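Local coordinates for protein thiamine pyrophosphokinase (Candida albicans, PDB 2G9Z) that transfers a pyrophosphate group from ATP to thiamine, making the cofactor thiamine pyrophosphate, at residues A[48-53]-A[258-263]; A[206-211]-A[240-245]. All coordinates share one frame; numbering follows the deposited sequence.

Contact 1. Residues A[48-53]-A[258-263]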
ATOM      1  N   GLN A  48     -18.451 -11.977  -5.148  1.00 19.81           N
ATOM      2  CA  GLN A  48     -17.881 -12.975  -6.053  1.00 21.19           C
ATOM      3  C   GLN A  48     -16.744 -12.280  -6.788  1.00 20.64           C
ATOM      4  O   GLN A  48     -16.877 -11.900  -7.952  1.00 20.91           O
ATOM      5  CB  GLN A  48     -18.935 -13.448  -7.048  1.00 22.35           C
ATOM      6  CG  GLN A  48     -20.075 -14.210  -6.414  1.00 21.78           C
ATOM      7  CD  GLN A  48     -21.188 -14.488  -7.397  0.60 24.96           C
ATOM      8  OE1 GLN A  48     -21.940 -13.589  -7.770  1.00 27.45           O
ATOM      9  NE2 GLN A  48     -21.292 -15.734  -7.837  1.00 24.39           N
ATOM     10  N   PRO A  49     -15.599 -12.119  -6.113  1.00 21.91           N
ATOM     11  CA  PRO A  49     -14.413 -11.455  -6.666  1.00 21.26           C
ATOM     12  C   PRO A  49     -13.811 -12.045  -7.933  1.00 22.27           C
ATOM     13  O   PRO A  49     -13.223 -11.319  -8.732  1.00 21.38           O
ATOM     14  CB  PRO A  49     -13.406 -11.509  -5.514  1.00 22.43           C
ATOM     15  CG  PRO A  49     -14.256 -11.761  -4.279  1.00 23.60           C
ATOM     16  CD  PRO A  49     -15.293 -12.708  -4.799  1.00 22.28           C
ATOM     17  N   PHE A  50     -13.972 -13.351  -8.128  1.00 22.88           N
ATOM     18  CA  PHE A  50     -13.342 -14.013  -9.263  1.00 23.61           C
ATOM     19  C   PHE A  50     -14.193 -14.368 -10.472  1.00 25.20           C
ATOM     20  O   PHE A  50     -13.773 -15.168 -11.309  1.00 24.47           O
ATOM     21  CB  PHE A  50     -12.625 -15.259  -8.749  1.00 23.57           C
ATOM     22  CG  PHE A  50     -11.767 -14.990  -7.553  1.00 23.64           C
ATOM     23  CD1 PHE A  50     -10.552 -14.322  -7.691  1.00 24.44           C
ATOM     24  CD2 PHE A  50     -12.196 -15.342  -6.279  1.00 22.53           C
ATOM     25  CE1 PHE A  50      -9.783 -14.004  -6.578  1.00 21.55           C
ATOM     26  CE2 PHE A  50     -11.431 -15.027  -5.158  1.00 21.25           C
ATOM     27  CZ  PHE A  50     -10.221 -14.355  -5.312  1.00 20.72           C
ATOM     28  N   VAL A  51     -15.374 -13.774 -10.577  1.00 24.97           N
ATOM     29  CA  VAL A  51     -16.234 -14.043 -11.717  1.00 27.86           C
ATOM     30  C   VAL A  51     -15.514 -13.701 -13.024  1.00 28.69           C
ATOM     31  O   VAL A  51     -15.793 -14.294 -14.063  1.00 30.28           O
ATOM     32  CB  VAL A  51     -17.533 -13.213 -11.650  1.00 28.25           C
ATOM     33  CG1 VAL A  51     -18.353 -13.427 -12.914  1.00 28.70           C
ATOM     34  CG2 VAL A  51     -18.339 -13.611 -10.431  1.00 28.68           C
ATOM     35  N   TYR A  52     -14.578 -12.757 -12.969  1.00 28.60           N
ATOM     36  CA  TYR A  52     -13.862 -12.352 -14.173  1.00 30.21           C
ATOM     37  C   TYR A  52     -12.833 -13.368 -14.661  1.00 31.27           C
ATOM     38  O   TYR A  52     -12.318 -13.243 -15.772  1.00 33.86           O
ATOM     39  CB  TYR A  52     -13.178 -10.994 -13.964  1.00 28.80           C
ATOM     40  CG  TYR A  52     -11.904 -11.046 -13.153  1.00 28.72           C
ATOM     41  CD1 TYR A  52     -11.936 -11.201 -11.763  1.00 27.30           C
ATOM     42  CD2 TYR A  52     -10.663 -10.953 -13.778  1.00 28.12           C
ATOM     43  CE1 TYR A  52     -10.756 -11.262 -11.021  1.00 27.59           C
ATOM     44  CE2 TYR A  52      -9.482 -11.010 -13.049  1.00 28.91           C
ATOM     45  CZ  TYR A  52      -9.531 -11.165 -11.673  1.00 29.68           C
ATOM     46  OH  TYR A  52      -8.354 -11.218 -10.958  1.00 31.95           O
ATOM     47  N   LEU A  53     -12.528 -14.367 -13.839  1.00 31.77           N
ATOM     48  CA  LEU A  53     -11.559 -15.389 -14.217  1.00 31.03           C
ATOM     49  C   LEU A  53     -12.248 -16.656 -14.715  1.00 32.73           C
ATOM     50  O   LEU A  53     -13.467 -16.793 -14.609  1.00 34.72           O
ATOM     51  CB  LEU A  53     -10.661 -15.735 -13.029  1.00 31.30           C
ATOM     52  CG  LEU A  53      -9.754 -14.620 -12.506  1.00 31.77           C
ATOM     53  CD1 LEU A  53      -9.004 -15.118 -11.285  1.00 32.36           C
ATOM     54  CD2 LEU A  53      -8.779 -14.189 -13.601  1.00 30.94           C
ATOM     55  N   ILE A 258     -18.215 -14.595   0.756  1.00 18.68           N
ATOM     56  CA  ILE A 258     -17.348 -14.537  -0.414  1.00 19.30           C
ATOM     57  C   ILE A 258     -17.351 -15.928  -1.026  1.00 19.41           C
ATOM     58  O   ILE A 258     -16.978 -16.888  -0.362  1.00 19.11           O
ATOM     59  CB  ILE A 258     -15.892 -14.155  -0.028  1.00 17.49           C
ATOM     60  CG1 ILE A 258     -15.849 -12.755   0.592  1.00 18.35           C
ATOM     61  CG2 ILE A 258     -15.001 -14.195  -1.258  1.00 18.87           C
ATOM     62  CD1 ILE A 258     -16.442 -12.665   1.988  1.00 19.02           C
ATOM     63  N   SER A 259     -17.777 -16.039  -2.283  1.00 21.09           N
ATOM     64  CA  SER A 259     -17.833 -17.343  -2.936  1.00 21.75           C
ATOM     65  C   SER A 259     -17.126 -17.393  -4.281  1.00 22.37           C
ATOM     66  O   SER A 259     -16.897 -16.369  -4.923  1.00 23.09           O
ATOM     67  CB  SER A 259     -19.290 -17.787  -3.113  1.00 21.50           C
ATOM     68  OG  SER A 259     -19.975 -16.943  -4.021  1.00 23.59           O
ATOM     69  N   TYR A 260     -16.790 -18.612  -4.694  1.00 21.62           N
ATOM     70  CA  TYR A 260     -16.100 -18.873  -5.951  1.00 23.08           C
ATOM     71  C   TYR A 260     -16.266 -20.361  -6.265  1.00 23.35           C
ATOM     72  O   TYR A 260     -16.554 -21.147  -5.367  1.00 23.67           O
ATOM     73  CB  TYR A 260     -14.617 -18.529  -5.803  1.00 21.48           C
ATOM     74  CG  TYR A 260     -14.085 -18.805  -4.411  1.00 21.93           C
ATOM     75  CD1 TYR A 260     -14.044 -17.795  -3.448  1.00 20.57           C
ATOM     76  CD2 TYR A 260     -13.694 -20.087  -4.036  1.00 19.49           C
ATOM     77  CE1 TYR A 260     -13.636 -18.059  -2.147  1.00 20.27           C
ATOM     78  CE2 TYR A 260     -13.283 -20.365  -2.736  1.00 21.30           C
ATOM     79  CZ  TYR A 260     -13.261 -19.346  -1.796  1.00 20.52           C
ATOM     80  OH  TYR A 260     -12.898 -19.616  -0.498  1.00 20.81           O
ATOM     81  N   LYS A 261     -16.093 -20.744  -7.529  1.00 27.08           N
ATOM     82  CA  LYS A 261     -16.232 -22.151  -7.931  1.00 28.57           C
ATOM     83  C   LYS A 261     -15.389 -23.011  -6.995  1.00 28.41           C
ATOM     84  O   LYS A 261     -15.892 -23.936  -6.362  1.00 28.92           O
ATOM     85  CB  LYS A 261     -15.766 -22.338  -9.378  1.00 30.80           C
ATOM     86  CG  LYS A 261     -15.670 -23.783  -9.827  1.00 35.34           C
ATOM     87  CD  LYS A 261     -14.927 -23.886 -11.158  1.00 38.42           C
ATOM     88  CE  LYS A 261     -14.753 -25.334 -11.584  1.00 41.20           C
ATOM     89  NZ  LYS A 261     -16.066 -26.003 -11.809  1.00 43.09           N
ATOM     90  N   ASN A 262     -14.100 -22.694  -6.936  1.00 26.98           N
ATOM     91  CA  ASN A 262     -13.148 -23.359  -6.051  1.00 27.30           C
ATOM     92  C   ASN A 262     -11.925 -22.459  -5.974  1.00 25.70           C
ATOM     93  O   ASN A 262     -11.865 -21.433  -6.652  1.00 24.38           O
ATOM     94  CB  ASN A 262     -12.754 -24.758  -6.554  1.00 28.17           C
ATOM     95  CG  ASN A 262     -12.297 -24.762  -7.993  1.00 28.02           C
ATOM     96  OD1 ASN A 262     -11.461 -23.961  -8.398  1.00 28.66           O
ATOM     97  ND2 ASN A 262     -12.840 -25.685  -8.775  1.00 29.97           N
ATOM     98  N   ARG A 263     -10.959 -22.831  -5.147  1.00 24.93           N
ATOM     99  CA  ARG A 263      -9.755 -22.025  -4.988  1.00 24.98           C
ATOM    100  C   ARG A 263      -8.776 -22.175  -6.150  1.00 25.94           C
ATOM    101  O   ARG A 263      -7.896 -21.331  -6.342  1.00 24.96           O
ATOM    102  CB  ARG A 263      -9.076 -22.378  -3.664  1.00 23.76           C
ATOM    103  CG  ARG A 263      -9.916 -22.000  -2.458  1.00 21.83           C
ATOM    104  CD  ARG A 263      -9.361 -22.600  -1.186  1.00 20.38           C
ATOM    105  NE  ARG A 263      -9.388 -24.060  -1.231  1.00 18.98           N
ATOM    106  CZ  ARG A 263      -8.997 -24.841  -0.230  1.00 18.21           C
ATOM    107  NH1 ARG A 263      -8.550 -24.296   0.894  1.00 17.24           N
ATOM    108  NH2 ARG A 263      -9.040 -26.160  -0.359  1.00 18.92           N
TER
HETATM  109  O   HOH W   1     -19.645 -18.025  -6.795  1.00 34.58           O
HETATM  110  O   HOH W   2     -16.022 -15.308  -7.304  1.00 18.65           O
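Gln48 passes alongside Ser259 where the chain leaves strand 45-47. Its CB lies 4.1 Å from Ser259 O, a loose approach. CG stands beside the backbone N (chi1 -66°), which brings it to Ser259 OG at 3.6 Å, the nearest side-chain approach between the two residues. From there the chain runs on extended (chi2 172°) to the amide, whose NE2 gives a hydrogen bond to a water. That same water is bonded to Ser259 OG, so the polar tip reaches the serine through solvent rather than directly. The hydroxyl is also hydrogen-bonded to His46 NE2.

A second water joins the backbones: it accepts from Phe50 N and donates to Ser259 O at 2.7 Å. Backbone pairing reaches Ser259 with Ile47; beyond it no direct hydrogen bond joins 48-53 to 258-263, and the water spans the gap. The remaining contacts are apolar. The Pro49 ring crosses Ile258 at about a right angle, with CD 3.9 Å from the CG2 branch. Phe50 and Tyr260 lie side by side and point the same way; CD2 of the phenylalanine approaches the tyrosine CB at 4.0 Å. Pro49 CB sits over the centre of one face of the Phe50 ring, and Phe266 stacks with that ring while meeting Tyr260 edge-to-face. Tyr260 OH is tied to Gly319 O.

Two overlapping type I turns, Gln48 to Val51 and Phe50 to Leu53, carry the chain away from its partner. Waters thus bridge the C-terminal ends of the parallel pair 45-47 and 254-259, where edge strand 45-47 of a mixed five-stranded sheet runs out into a double turn.

Contact 2. Residues A[206-211]-A[240-245]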
ATOM      1  N   THR A 206     -19.791  -2.463 -11.434  1.00 24.38           N
ATOM      2  CA  THR A 206     -18.615  -3.168 -10.946  1.00 23.41           C
ATOM      3  C   THR A 206     -17.435  -2.563 -11.696  1.00 21.90           C
ATOM      4  O   THR A 206     -17.370  -2.627 -12.926  1.00 21.66           O
ATOM      5  CB  THR A 206     -18.681  -4.684 -11.243  1.00 24.50           C
ATOM      6  OG1 THR A 206     -19.753  -5.275 -10.496  1.00 23.61           O
ATOM      7  CG2 THR A 206     -17.372  -5.358 -10.855  1.00 24.31           C
ATOM      8  N   ILE A 207     -16.519  -1.949 -10.955  1.00 20.36           N
ATOM      9  CA  ILE A 207     -15.351  -1.328 -11.560  1.00 19.20           C
ATOM     10  C   ILE A 207     -14.064  -2.073 -11.221  1.00 18.67           C
ATOM     11  O   ILE A 207     -13.659  -2.139 -10.060  1.00 18.63           O
ATOM     12  CB  ILE A 207     -15.168   0.127 -11.088  1.00 18.45           C
ATOM     13  CG1 ILE A 207     -16.447   0.931 -11.322  1.00 19.37           C
ATOM     14  CG2 ILE A 207     -14.003   0.768 -11.851  1.00 18.95           C
ATOM     15  CD1 ILE A 207     -16.374   2.349 -10.764  1.00 18.31           C
ATOM     16  N   TYR A 208     -13.434  -2.633 -12.245  1.00 18.05           N
ATOM     17  CA  TYR A 208     -12.172  -3.339 -12.088  1.00 16.78           C
ATOM     18  C   TYR A 208     -11.096  -2.289 -12.316  1.00 17.95           C
ATOM     19  O   TYR A 208     -11.053  -1.659 -13.375  1.00 17.80           O
ATOM     20  CB  TYR A 208     -12.072  -4.460 -13.124  1.00 17.83           C
ATOM     21  CG  TYR A 208     -13.058  -5.580 -12.875  1.00 20.11           C
ATOM     22  CD1 TYR A 208     -12.867  -6.481 -11.829  1.00 19.89           C
ATOM     23  CD2 TYR A 208     -14.204  -5.714 -13.657  1.00 21.70           C
ATOM     24  CE1 TYR A 208     -13.792  -7.491 -11.565  1.00 22.60           C
ATOM     25  CE2 TYR A 208     -15.138  -6.720 -13.402  1.00 22.41           C
ATOM     26  CZ  TYR A 208     -14.924  -7.603 -12.353  1.00 23.85           C
ATOM     27  OH  TYR A 208     -15.846  -8.594 -12.092  1.00 23.57           O
ATOM     28  N   VAL A 209     -10.245  -2.079 -11.317  1.00 17.46           N
ATOM     29  CA  VAL A 209      -9.190  -1.078 -11.424  1.00 17.72           C
ATOM     30  C   VAL A 209      -7.794  -1.699 -11.504  1.00 19.02           C
ATOM     31  O   VAL A 209      -7.403  -2.478 -10.631  1.00 19.11           O
ATOM     32  CB  VAL A 209      -9.222  -0.110 -10.213  1.00 17.46           C
ATOM     33  CG1 VAL A 209      -8.181   0.990 -10.394  1.00 19.15           C
ATOM     34  CG2 VAL A 209     -10.619   0.486 -10.046  1.00 17.16           C
ATOM     35  N   LEU A 210      -7.048  -1.353 -12.551  1.00 19.56           N
ATOM     36  CA  LEU A 210      -5.677  -1.850 -12.726  1.00 20.85           C
ATOM     37  C   LEU A 210      -4.646  -0.760 -12.430  1.00 22.01           C
ATOM     38  O   LEU A 210      -4.882   0.417 -12.711  1.00 21.50           O
ATOM     39  CB  LEU A 210      -5.449  -2.328 -14.165  1.00 19.77           C
ATOM     40  CG  LEU A 210      -6.273  -3.496 -14.695  1.00 20.36           C
ATOM     41  CD1 LEU A 210      -5.907  -3.749 -16.155  1.00 18.96           C
ATOM     42  CD2 LEU A 210      -6.014  -4.732 -13.841  1.00 20.49           C
ATOM     43  N   ASN A 211      -3.513  -1.157 -11.850  1.00 22.63           N
ATOM     44  CA  ASN A 211      -2.404  -0.241 -11.566  1.00 23.59           C
ATOM     45  C   ASN A 211      -2.625   0.880 -10.548  1.00 24.19           C
ATOM     46  O   ASN A 211      -1.888   1.873 -10.550  1.00 25.30           O
ATOM     47  CB  ASN A 211      -1.913   0.378 -12.883  1.00 26.28           C
ATOM     48  CG  ASN A 211      -1.659  -0.667 -13.959  1.00 28.47           C
ATOM     49  OD1 ASN A 211      -1.090  -1.727 -13.686  1.00 29.20           O
ATOM     50  ND2 ASN A 211      -2.074  -0.369 -15.193  1.00 27.30           N
ATOM     51  N   PHE A 240     -13.177  -3.336  -7.485  1.00 17.92           N
ATOM     52  CA  PHE A 240     -12.179  -4.384  -7.336  1.00 19.12           C
ATOM     53  C   PHE A 240     -10.850  -3.877  -7.862  1.00 19.20           C
ATOM     54  O   PHE A 240     -10.750  -3.494  -9.028  1.00 18.80           O
ATOM     55  CB  PHE A 240     -12.554  -5.626  -8.140  1.00 20.38           C
ATOM     56  CG  PHE A 240     -13.630  -6.450  -7.516  1.00 21.29           C
ATOM     57  CD1 PHE A 240     -13.412  -7.094  -6.302  1.00 20.40           C
ATOM     58  CD2 PHE A 240     -14.855  -6.609  -8.154  1.00 22.03           C
ATOM     59  CE1 PHE A 240     -14.398  -7.890  -5.733  1.00 21.68           C
ATOM     60  CE2 PHE A 240     -15.849  -7.404  -7.592  1.00 22.65           C
ATOM     61  CZ  PHE A 240     -15.618  -8.044  -6.380  1.00 20.50           C
ATOM     62  N   PHE A 241      -9.841  -3.853  -7.001  1.00 16.47           N
ATOM     63  CA  PHE A 241      -8.516  -3.443  -7.430  1.00 16.93           C
ATOM     64  C   PHE A 241      -7.811  -4.740  -7.782  1.00 18.98           C
ATOM     65  O   PHE A 241      -7.676  -5.632  -6.935  1.00 18.78           O
ATOM     66  CB  PHE A 241      -7.746  -2.754  -6.299  1.00 17.47           C
ATOM     67  CG  PHE A 241      -8.226  -1.378  -5.979  1.00 17.40           C
ATOM     68  CD1 PHE A 241      -7.990  -0.321  -6.853  1.00 20.09           C
ATOM     69  CD2 PHE A 241      -8.898  -1.128  -4.792  1.00 19.79           C
ATOM     70  CE1 PHE A 241      -8.421   0.970  -6.542  1.00 21.53           C
ATOM     71  CE2 PHE A 241      -9.332   0.159  -4.472  1.00 20.90           C
ATOM     72  CZ  PHE A 241      -9.093   1.205  -5.346  1.00 19.85           C
ATOM     73  N   ILE A 242      -7.388  -4.872  -9.032  1.00 17.54           N
ATOM     74  CA  ILE A 242      -6.679  -6.072  -9.441  1.00 19.71           C
ATOM     75  C   ILE A 242      -5.233  -5.662  -9.629  1.00 20.06           C
ATOM     76  O   ILE A 242      -4.933  -4.779 -10.433  1.00 18.17           O
ATOM     77  CB  ILE A 242      -7.233  -6.647 -10.758  1.00 21.78           C
ATOM     78  CG1 ILE A 242      -8.653  -7.179 -10.539  1.00 22.99           C
ATOM     79  CG2 ILE A 242      -6.322  -7.768 -11.259  1.00 22.65           C
ATOM     80  CD1 ILE A 242      -9.310  -7.698 -11.803  1.00 24.29           C
ATOM     81  N   THR A 243      -4.340  -6.279  -8.864  1.00 21.42           N
ATOM     82  CA  THR A 243      -2.926  -5.948  -8.954  1.00 25.36           C
ATOM     83  C   THR A 243      -2.138  -7.138  -9.451  1.00 25.72           C
ATOM     84  O   THR A 243      -2.703  -8.171  -9.804  1.00 26.80           O
ATOM     85  CB  THR A 243      -2.349  -5.534  -7.586  1.00 26.89           C
ATOM     86  OG1 THR A 243      -2.111  -6.706  -6.791  1.00 26.17           O
ATOM     87  CG2 THR A 243      -3.328  -4.627  -6.855  1.00 26.92           C
ATOM     88  N   THR A 244      -0.821  -6.984  -9.469  1.00 26.89           N
ATOM     89  CA  THR A 244       0.067  -8.042  -9.916  1.00 28.84           C
ATOM     90  C   THR A 244       0.065  -9.190  -8.909  1.00 29.10           C
ATOM     91  O   THR A 244       0.241 -10.353  -9.266  1.00 30.60           O
ATOM     92  CB  THR A 244       1.506  -7.516 -10.061  1.00 29.13           C
ATOM     93  OG1 THR A 244       1.539  -6.493 -11.063  1.00 31.45           O
ATOM     94  CG2 THR A 244       2.453  -8.641 -10.458  1.00 32.51           C
ATOM     95  N   ASN A 245      -0.170  -8.853  -7.648  1.00 27.35           N
ATOM     96  CA  ASN A 245      -0.153  -9.845  -6.585  1.00 26.96           C
ATOM     97  C   ASN A 245      -1.504 -10.303  -6.061  1.00 26.76           C
ATOM     98  O   ASN A 245      -1.645 -11.445  -5.613  1.00 25.22           O
ATOM     99  CB  ASN A 245       0.668  -9.294  -5.424  1.00 26.80           C
ATOM    100  CG  ASN A 245       2.042  -8.843  -5.860  1.00 27.29           C
ATOM    101  OD1 ASN A 245       2.910  -9.667  -6.141  1.00 29.36           O
ATOM    102  ND2 ASN A 245       2.240  -7.529  -5.946  1.00 24.94           N
TER
HETATM  103  O   HOH W   3      -2.686  -3.814 -11.685  0.97 31.78           O
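The rings of Tyr208 and Phe240 lie side by side with planes only 15° apart, but they are slid so far, with centroids 5.7 Å apart, that they barely overlap. Tyr208 CE1 meets Phe240 CD2 obliquely at 3.7 Å. With OG1 beside the backbone N (chi1 -66°), the Thr206 methyl CG2 is turned to the Phe240 ring, which it meets at the edge, in the ring plane, 3.9 Å from CD2. Ile242 CD1 comes obliquely to Tyr208 CD1, and Leu210 CD2 packs alongside Ile242 CB. On the opposite face of the sheet, Val209 CB approaches the Phe241 ring obliquely at 3.6 Å from CD1, and Phe156 of helix 155-170 packs on both residues.

Three backbone bonds join the parallel strands. Phe240 N donates to Ile207 O at 2.9 Å, Phe240 O accepts from Val209 N at 2.7 Å, and Ile242 N donates to Val209 O. Beyond them a water accepts from Asn211 N and donates to Ile242 O, continuing the link as the strands diverge. Helix 217-233 connects the two strands in a beta-alpha-beta unit. The chemistry is thus divided: directional bonds set the register, while largely apolar side chains pack across the pair on both faces.

The centres of contact 1 and contact 2 are 15 Å apart, yet they touch. Tyr52 CZ lies 3.5 Å from Ile242 CD1, and Pro49 CA lies 3.6 Å from Phe240 CZ. The turns that follow the edge strand of the five-stranded sheet thus pack on strand 237-242 of the ten-stranded sheet. Along the chain, 206-211 and 240-245 are nested inside the loop that contact 1 closes. Contact 2 is the nearer to the centre of the chain, and the Asn211 side chain is about 12 Å from bound thiamine imidodiphosphate, an analogue of the product thiamine pyrophosphate, and about 13 Å from a magnesium ion. No residue of either contact belongs to the observed ligand or magnesium sites.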